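Local coordinates for protein TetR family transcriptional regulator (Rhodococcus erythropolis, PDB 4ZA6) that probably binds DNA as a TetR-family repressor, QsdR, that controls the qsdA gene and with it the degradation of quorum-sensing N-acyl-homoserine lactone signals, at residues A56-M67 with I116-I127; I78-R87 with I170-L181. All blocks are in the same frame, centred on the assembly; numbering follows the deposited sequence.

Contact 1. Residues A56-M67 with I116-I127; sequences AEATERTYRKAM and IESISASITAEI
Ile123 meets Tyr63 through its CG2, which stands anti to the backbone N because CG1 lies beside that nitrogen (chi1 -63°); the chain, extended from there, carries CD1 to Glu60. On the other helix, the Tyr63 ring reaches across with Ile123 over one face and Ile127 CD1 at the edge. CG2 of Ile123 comes within 3.5 Å of CD1 of Tyr63, while CD1 of Ile123 rests 3.6 Å from CA of Glu60. Each side chain is a knob in the other helix's hole: Tyr63 sits among Ser120, Ile123, Thr124 and Ile127, and Ile123 among Glu60, Tyr63, Arg64 and Met67. Segments 56-67 and 116-127, of helices 47-69 and 115-133, run in roughly the same direction, their axes 8.9 Å apart at closest approach and 25° from parallel. In the TetR fold the first of these helices links the DNA-binding region to the C-terminal domain, to which the second belongs. Toward the N-terminal ends of the two segments, Ala56 CB lies 3.8 Å from Ile119 CG2, and Thr59 CG2 touches Ser120 OG. The hydroxyl of Thr59 is hydrogen-bonded to Leu55 O and to a bound methylpentanediol, probably from the crystallisation liquor. At the polar margin Arg64 bends at chi2 and sets one face of its guanidinium, near the edge of the group, over Ile123 CG1. Its NH1 gives Glu126 OE1 a fairly straight bond of 3.0 Å, close to the guanidinium plane but 21° out of the carboxylate plane. NH2 is held by Glu60 OE2 at 3.1 Å, on the anti lone pair, so the two carboxylates probably share one positive charge and fix the guanidinium's rotation. Beyond, the SD of Met67 packs 3.7 Å from CD1 of Ile127.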
# COMPACT_ATOMS: atom_id res chain seq x y z
N ALA A 56 1.84 -4.78 3.44
CA ALA A 56 0.51 -4.27 3.78
C ALA A 56 0.59 -3.47 5.09
O ALA A 56 -0.03 -2.41 5.18
CB ALA A 56 -0.46 -5.43 3.95
N GLU A 57 1.34 -3.95 6.09
CA GLU A 57 1.49 -3.23 7.36
C GLU A 57 2.24 -1.89 7.14
O GLU A 57 1.85 -0.89 7.72
CB GLU A 57 2.20 -4.09 8.43
CG GLU A 57 1.32 -5.23 8.95
CD GLU A 57 1.83 -5.97 10.18
OE1 GLU A 57 2.88 -5.58 10.72
OE2 GLU A 57 1.17 -6.95 10.58
N ALA A 58 3.29 -1.89 6.30
CA ALA A 58 4.06 -0.69 5.92
C ALA A 58 3.14 0.28 5.16
O ALA A 58 3.26 1.49 5.33
CB ALA A 58 5.24 -1.08 5.04
N THR A 59 2.24 -0.25 4.28
CA THR A 59 1.25 0.55 3.54
C THR A 59 0.32 1.30 4.54
O THR A 59 0.08 2.50 4.39
CB THR A 59 0.44 -0.34 2.59
OG1 THR A 59 1.31 -0.84 1.57
CG2 THR A 59 -0.73 0.40 1.94
N GLU A 60 -0.19 0.59 5.55
CA GLU A 60 -1.08 1.17 6.58
C GLU A 60 -0.40 2.30 7.29
O GLU A 60 -0.97 3.37 7.38
CB GLU A 60 -1.57 0.07 7.55
CG GLU A 60 -2.37 0.60 8.74
CD GLU A 60 -3.27 -0.45 9.38
OE1 GLU A 60 -2.90 -1.64 9.38
OE2 GLU A 60 -4.35 -0.06 9.88
N ARG A 61 0.86 2.09 7.76
CA ARG A 61 1.65 3.14 8.43
C ARG A 61 1.81 4.39 7.54
O ARG A 61 1.65 5.51 8.02
CB ARG A 61 3.03 2.61 8.85
CG ARG A 61 2.95 1.61 10.02
CD ARG A 61 4.33 1.27 10.60
NE ARG A 61 5.24 0.67 9.61
CZ ARG A 61 5.39 -0.63 9.40
NH1 ARG A 61 4.66 -1.50 10.09
NH2 ARG A 61 6.26 -1.07 8.51
N THR A 62 2.03 4.20 6.23
CA THR A 62 2.17 5.29 5.25
C THR A 62 0.87 6.09 5.15
O THR A 62 0.91 7.33 5.23
CB THR A 62 2.65 4.72 3.90
OG1 THR A 62 3.92 4.14 4.14
CG2 THR A 62 2.77 5.78 2.80
N TYR A 63 -0.28 5.39 5.00
CA TYR A 63 -1.62 5.99 4.91
C TYR A 63 -1.96 6.80 6.16
O TYR A 63 -2.46 7.92 6.05
CB TYR A 63 -2.67 4.88 4.73
CG TYR A 63 -3.11 4.65 3.30
CD1 TYR A 63 -4.17 5.37 2.75
CD2 TYR A 63 -2.53 3.66 2.52
CE1 TYR A 63 -4.60 5.15 1.44
CE2 TYR A 63 -2.93 3.45 1.20
CZ TYR A 63 -4.00 4.17 0.68
OH TYR A 63 -4.40 3.96 -0.62
N ARG A 64 -1.72 6.22 7.35
CA ARG A 64 -2.03 6.84 8.65
C ARG A 64 -1.26 8.12 8.85
O ARG A 64 -1.79 9.07 9.40
CB ARG A 64 -1.73 5.86 9.81
CG ARG A 64 -2.53 4.54 9.74
CD ARG A 64 -3.96 4.68 10.21
NE ARG A 64 -4.69 3.41 10.14
CZ ARG A 64 -5.97 3.32 9.83
NH1 ARG A 64 -6.67 4.40 9.55
NH2 ARG A 64 -6.56 2.13 9.78
N LYS A 65 0.01 8.13 8.43
CA LYS A 65 0.87 9.31 8.54
C LYS A 65 0.32 10.38 7.59
O LYS A 65 0.07 11.50 8.02
CB LYS A 65 2.33 8.95 8.21
CG LYS A 65 3.31 10.10 8.45
CD LYS A 65 4.72 9.75 8.03
CE LYS A 65 5.68 10.91 8.20
NZ LYS A 65 7.06 10.56 7.80
N ALA A 66 0.03 10.01 6.34
CA ALA A 66 -0.51 10.96 5.38
C ALA A 66 -1.85 11.54 5.82
O ALA A 66 -2.07 12.72 5.60
CB ALA A 66 -0.63 10.32 4.00
N MET A 67 -2.73 10.73 6.45
CA MET A 67 -4.04 11.18 6.94
C MET A 67 -3.93 12.21 8.05
O MET A 67 -4.78 13.09 8.13
CB MET A 67 -4.86 9.99 7.46
CG MET A 67 -5.48 9.13 6.38
SD MET A 67 -5.93 7.47 6.99
CE MET A 67 -7.37 7.88 7.99
N ILE A 116 -1.81 -5.96 -0.04
CA ILE A 116 -1.58 -4.53 -0.30
C ILE A 116 -2.85 -3.81 -0.77
O ILE A 116 -3.23 -2.81 -0.16
CB ILE A 116 -0.36 -4.31 -1.25
CG1 ILE A 116 0.95 -4.85 -0.60
CG2 ILE A 116 -0.23 -2.80 -1.64
CD1 ILE A 116 2.12 -5.04 -1.54
N GLU A 117 -3.51 -4.32 -1.86
CA GLU A 117 -4.74 -3.70 -2.35
C GLU A 117 -5.87 -3.71 -1.32
O GLU A 117 -6.61 -2.74 -1.28
CB GLU A 117 -5.22 -4.30 -3.69
CG GLU A 117 -4.40 -3.88 -4.91
CD GLU A 117 -4.98 -4.24 -6.27
OE1 GLU A 117 -5.83 -5.16 -6.36
OE2 GLU A 117 -4.62 -3.57 -7.26
N SER A 118 -6.01 -4.78 -0.50
CA SER A 118 -7.09 -4.85 0.52
C SER A 118 -6.96 -3.81 1.60
O SER A 118 -7.95 -3.18 1.94
CB SER A 118 -7.16 -6.23 1.17
OG SER A 118 -7.47 -7.21 0.19
N ILE A 119 -5.76 -3.63 2.17
CA ILE A 119 -5.56 -2.62 3.21
C ILE A 119 -5.67 -1.21 2.61
O ILE A 119 -6.31 -0.34 3.21
CB ILE A 119 -4.27 -2.85 4.06
CG1 ILE A 119 -4.25 -1.97 5.35
CG2 ILE A 119 -2.99 -2.65 3.23
CD1 ILE A 119 -5.30 -2.27 6.40
N SER A 120 -5.12 -0.99 1.40
CA SER A 120 -5.21 0.31 0.72
C SER A 120 -6.70 0.66 0.51
O SER A 120 -7.12 1.75 0.91
CB SER A 120 -4.47 0.26 -0.62
OG SER A 120 -3.09 -0.02 -0.43
N ALA A 121 -7.51 -0.30 -0.00
CA ALA A 121 -8.97 -0.14 -0.25
C ALA A 121 -9.79 0.08 1.05
O ALA A 121 -10.67 0.93 1.07
CB ALA A 121 -9.51 -1.35 -1.01
N SER A 122 -9.48 -0.65 2.13
CA SER A 122 -10.20 -0.50 3.41
C SER A 122 -9.84 0.81 4.12
O SER A 122 -10.72 1.42 4.72
CB SER A 122 -10.00 -1.72 4.31
OG SER A 122 -8.66 -1.78 4.76
N ILE A 123 -8.58 1.26 4.05
CA ILE A 123 -8.20 2.56 4.62
C ILE A 123 -8.81 3.66 3.76
O ILE A 123 -9.35 4.63 4.31
CB ILE A 123 -6.67 2.75 4.80
CG1 ILE A 123 -6.10 1.70 5.80
CG2 ILE A 123 -6.36 4.19 5.26
CD1 ILE A 123 -4.58 1.64 5.86
N THR A 124 -8.78 3.51 2.40
CA THR A 124 -9.42 4.51 1.53
C THR A 124 -10.93 4.64 1.84
O THR A 124 -11.43 5.74 1.96
CB THR A 124 -9.15 4.27 0.03
OG1 THR A 124 -7.74 4.19 -0.18
CG2 THR A 124 -9.74 5.39 -0.86
N ALA A 125 -11.63 3.48 2.00
CA ALA A 125 -13.05 3.39 2.34
C ALA A 125 -13.35 4.17 3.65
O ALA A 125 -14.35 4.86 3.74
CB ALA A 125 -13.44 1.91 2.50
N GLU A 126 -12.47 4.04 4.64
CA GLU A 126 -12.55 4.71 5.95
C GLU A 126 -12.42 6.25 5.77
O GLU A 126 -13.19 7.01 6.37
CB GLU A 126 -11.46 4.14 6.87
CG GLU A 126 -11.41 4.77 8.25
CD GLU A 126 -10.07 4.60 8.95
OE1 GLU A 126 -9.39 3.58 8.71
OE2 GLU A 126 -9.73 5.49 9.76
N ILE A 127 -11.46 6.68 4.93
CA ILE A 127 -11.23 8.09 4.59
C ILE A 127 -12.51 8.66 3.93
O ILE A 127 -12.97 9.74 4.31
CB ILE A 127 -9.98 8.28 3.69
CG1 ILE A 127 -8.68 8.06 4.48
CG2 ILE A 127 -9.98 9.67 3.03
CD1 ILE A 127 -7.50 7.52 3.63

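Contact 2. Residues I78-R87 with I170-L181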
# COMPACT_ATOMS: atom_id res chain seq x y z
N ILE A 78 -8.68 14.31 0.36
CA ILE A 78 -8.46 12.98 -0.20
C ILE A 78 -7.34 13.05 -1.22
O ILE A 78 -6.44 12.21 -1.19
CB ILE A 78 -9.77 12.39 -0.80
CG1 ILE A 78 -10.85 12.18 0.30
CG2 ILE A 78 -9.49 11.08 -1.55
CD1 ILE A 78 -12.31 12.29 -0.19
N LEU A 79 -7.34 14.10 -2.06
CA LEU A 79 -6.28 14.31 -3.03
C LEU A 79 -4.93 14.50 -2.35
O LEU A 79 -3.94 13.92 -2.78
CB LEU A 79 -6.60 15.46 -4.00
CG LEU A 79 -7.57 15.12 -5.14
CD1 LEU A 79 -7.99 16.41 -5.89
CD2 LEU A 79 -6.94 14.19 -6.16
N ASP A 80 -4.91 15.26 -1.27
CA ASP A 80 -3.68 15.49 -0.52
C ASP A 80 -3.13 14.19 0.11
O ASP A 80 -1.92 13.95 0.05
CB ASP A 80 -3.89 16.55 0.56
CG ASP A 80 -2.60 17.08 1.15
OD1 ASP A 80 -1.54 16.98 0.48
OD2 ASP A 80 -2.65 17.67 2.23
N VAL A 81 -4.00 13.38 0.73
CA VAL A 81 -3.58 12.10 1.35
C VAL A 81 -2.93 11.21 0.28
O VAL A 81 -1.82 10.72 0.50
CB VAL A 81 -4.77 11.37 2.03
CG1 VAL A 81 -4.43 9.92 2.36
CG2 VAL A 81 -5.25 12.12 3.27
N PHE A 82 -3.59 11.05 -0.89
CA PHE A 82 -3.09 10.19 -1.98
C PHE A 82 -1.79 10.66 -2.57
O PHE A 82 -0.94 9.83 -2.87
CB PHE A 82 -4.15 9.97 -3.08
CG PHE A 82 -5.00 8.77 -2.76
CD1 PHE A 82 -4.64 7.51 -3.22
CD2 PHE A 82 -6.12 8.89 -1.96
CE1 PHE A 82 -5.39 6.39 -2.89
CE2 PHE A 82 -6.86 7.76 -1.61
CZ PHE A 82 -6.49 6.52 -2.08
N GLY A 83 -1.66 11.97 -2.76
CA GLY A 83 -0.43 12.57 -3.27
C GLY A 83 0.72 12.28 -2.32
O GLY A 83 1.79 11.84 -2.76
N ARG A 84 0.49 12.47 -1.00
CA ARG A 84 1.46 12.22 0.07
C ARG A 84 1.88 10.75 0.11
O ARG A 84 3.09 10.47 0.17
CB ARG A 84 0.89 12.63 1.43
CG ARG A 84 0.95 14.12 1.70
CD ARG A 84 0.26 14.48 2.99
NE ARG A 84 0.24 15.93 3.17
CZ ARG A 84 1.20 16.62 3.77
NH1 ARG A 84 2.27 15.99 4.26
NH2 ARG A 84 1.11 17.93 3.89
N VAL A 85 0.89 9.82 0.11
CA VAL A 85 1.14 8.38 0.13
C VAL A 85 1.99 8.00 -1.11
O VAL A 85 3.03 7.37 -0.97
CB VAL A 85 -0.18 7.56 0.22
CG1 VAL A 85 0.08 6.07 -0.04
CG2 VAL A 85 -0.85 7.74 1.57
N MET A 86 1.56 8.42 -2.31
CA MET A 86 2.28 8.06 -3.55
C MET A 86 3.72 8.56 -3.61
O MET A 86 4.60 7.82 -4.03
CB MET A 86 1.49 8.46 -4.79
CG MET A 86 0.25 7.64 -4.95
SD MET A 86 -0.52 7.90 -6.55
CE MET A 86 -1.46 9.42 -6.25
N ARG A 87 3.95 9.80 -3.17
CA ARG A 87 5.29 10.38 -3.15
C ARG A 87 6.16 9.74 -2.09
O ARG A 87 7.36 9.60 -2.31
CB ARG A 87 5.24 11.91 -3.04
CG ARG A 87 4.72 12.54 -4.31
CD ARG A 87 4.78 14.05 -4.31
NE ARG A 87 3.48 14.61 -3.92
CZ ARG A 87 2.59 15.12 -4.77
NH1 ARG A 87 2.88 15.23 -6.06
NH2 ARG A 87 1.43 15.57 -4.32
N ILE A 170 2.32 9.92 -10.88
CA ILE A 170 1.55 10.46 -9.75
C ILE A 170 0.43 11.43 -10.15
O ILE A 170 -0.70 11.26 -9.69
CB ILE A 170 2.46 10.93 -8.57
CG1 ILE A 170 3.35 9.75 -8.09
CG2 ILE A 170 1.63 11.53 -7.40
CD1 ILE A 170 4.49 10.11 -7.17
N GLU A 171 0.74 12.41 -11.03
CA GLU A 171 -0.25 13.38 -11.49
C GLU A 171 -1.40 12.77 -12.22
O GLU A 171 -2.53 13.19 -12.04
CB GLU A 171 0.39 14.53 -12.30
CG GLU A 171 1.21 15.47 -11.43
CD GLU A 171 0.53 16.15 -10.25
OE1 GLU A 171 1.23 16.41 -9.25
OE2 GLU A 171 -0.69 16.42 -10.32
N THR A 172 -1.12 11.76 -13.06
CA THR A 172 -2.17 11.03 -13.78
C THR A 172 -3.03 10.27 -12.79
O THR A 172 -4.24 10.25 -12.94
CB THR A 172 -1.57 10.13 -14.87
OG1 THR A 172 -0.87 10.95 -15.81
CG2 THR A 172 -2.61 9.34 -15.61
N ALA A 173 -2.43 9.68 -11.75
CA ALA A 173 -3.22 8.94 -10.75
C ALA A 173 -4.13 9.92 -9.99
O ALA A 173 -5.30 9.60 -9.77
CB ALA A 173 -2.31 8.20 -9.78
N LEU A 174 -3.63 11.13 -9.68
CA LEU A 174 -4.43 12.16 -9.01
C LEU A 174 -5.60 12.64 -9.86
O LEU A 174 -6.68 12.94 -9.33
CB LEU A 174 -3.52 13.33 -8.61
CG LEU A 174 -2.59 13.04 -7.42
CD1 LEU A 174 -1.64 14.21 -7.16
CD2 LEU A 174 -3.37 12.71 -6.17
N ASP A 175 -5.37 12.75 -11.19
CA ASP A 175 -6.40 13.17 -12.15
C ASP A 175 -7.54 12.15 -12.14
O ASP A 175 -8.71 12.55 -12.18
CB ASP A 175 -5.80 13.28 -13.56
CG ASP A 175 -4.88 14.46 -13.80
OD1 ASP A 175 -5.05 15.49 -13.13
OD2 ASP A 175 -4.02 14.36 -14.71
N LEU A 176 -7.19 10.86 -12.05
CA LEU A 176 -8.16 9.74 -11.98
C LEU A 176 -8.95 9.75 -10.66
O LEU A 176 -10.16 9.50 -10.69
CB LEU A 176 -7.45 8.40 -12.18
CG LEU A 176 -7.05 8.08 -13.63
CD1 LEU A 176 -6.03 6.96 -13.67
CD2 LEU A 176 -8.27 7.70 -14.50
N ILE A 177 -8.30 10.07 -9.53
CA ILE A 177 -8.96 10.21 -8.22
C ILE A 177 -9.97 11.36 -8.30
O ILE A 177 -11.13 11.17 -7.91
CB ILE A 177 -7.96 10.41 -7.07
CG1 ILE A 177 -7.06 9.19 -6.92
CG2 ILE A 177 -8.69 10.72 -5.74
CD1 ILE A 177 -5.75 9.50 -6.22
N ALA A 178 -9.53 12.53 -8.82
CA ALA A 178 -10.39 13.72 -9.01
C ALA A 178 -11.64 13.34 -9.82
O ALA A 178 -12.75 13.57 -9.37
CB ALA A 178 -9.63 14.81 -9.73
N LEU A 179 -11.43 12.71 -11.00
CA LEU A 179 -12.51 12.24 -11.89
C LEU A 179 -13.44 11.28 -11.18
O LEU A 179 -14.65 11.42 -11.32
CB LEU A 179 -11.89 11.57 -13.13
CG LEU A 179 -12.84 10.96 -14.15
CD1 LEU A 179 -13.56 12.05 -14.98
CD2 LEU A 179 -12.09 9.99 -15.04
N LEU A 180 -12.90 10.34 -10.39
CA LEU A 180 -13.74 9.42 -9.63
C LEU A 180 -14.57 10.16 -8.56
O LEU A 180 -15.70 9.77 -8.30
CB LEU A 180 -12.88 8.33 -8.98
CG LEU A 180 -13.53 6.96 -9.03
CD1 LEU A 180 -12.95 6.13 -10.14
CD2 LEU A 180 -13.43 6.24 -7.68
N LEU A 181 -14.02 11.22 -7.97
CA LEU A 181 -14.70 12.01 -6.94
C LEU A 181 -15.65 13.07 -7.52
O LEU A 181 -16.33 13.77 -6.76
CB LEU A 181 -13.66 12.70 -6.03
CG LEU A 181 -12.66 11.84 -5.25
CD1 LEU A 181 -11.68 12.71 -4.48
CD2 LEU A 181 -13.35 10.83 -4.34
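Two antiparallel helices of the TetR-like C-terminal domain, 74-90 and 170-181, pack here over a largely apolar face; the axes of segments 78-87 and 170-181 come within 10.3 Å, their directions 155° from each other. At one end Met86 runs past Leu174 in the opposite sense; a bend at chi3 (-82°) turns its methyl back, so that CE lies 3.8 Å from CD2 of Leu174. The sulfur of the same residue rests on the methyl of Ala173, with SD to CB at 3.7 Å. Ile170 fits between Met86 and Arg87: its CG2 faces CE and CB of Met86, and its CD1 presses on CG of Arg87 at 3.8 Å. An alanine in place of Ile170 would lose everything beyond CB, would probably open a gap beside Met86, and is likely to leave the arginine chain without its apolar support. Midway, Ile177 sends CD1 to the root of the Phe82 ring, 3.6 Å from CB, while its CG2 meets CD2 of Leu79. Gly83 has no side chain, which leaves room for the Arg87 guanidinium, since a CB here would run into its NH2; the Gly83 backbone N lies 3.9 Å from Leu174 CD2. Leu79 CD2 also reaches the backbone of the other helix, 3.4 Å from Leu174 O. At the far end Ile78 CG2 touches Leu181 CD1, and Ile78 goes on to pack against Ile127 of helix 115-133. The charged pair is looser: Glu171 has a firmer partner in Arg185, which is bridged to its OE2. Toward the partner helix it offers OE1, at the edge of the Arg87 guanidinium, near its plane, in a long salt bridge of 3.8 Å to NH1, while CG2 of Ile170 lies over one face of that guanidinium.

From the N terminus, the chain enters helix 47-69, the first side of contact 1, and passes through a short connection into helix 74-90, the first side of contact 2. Helix 115-133 then returns to 56-67 and closes contact 1 after 48 intervening residues, mostly helical. Helix 170-181 comes last and closes contact 2 over 82 residues, so the two loops cross. Helix 74-90 is the shared neighbour: the Phe82 ring touches both Tyr63 and Thr124, and Val85 packs on Ala66. Through it the contacts, centred about 14 Å apart, tie the long helix coming from the N-terminal part to the C-terminal helix of the domain.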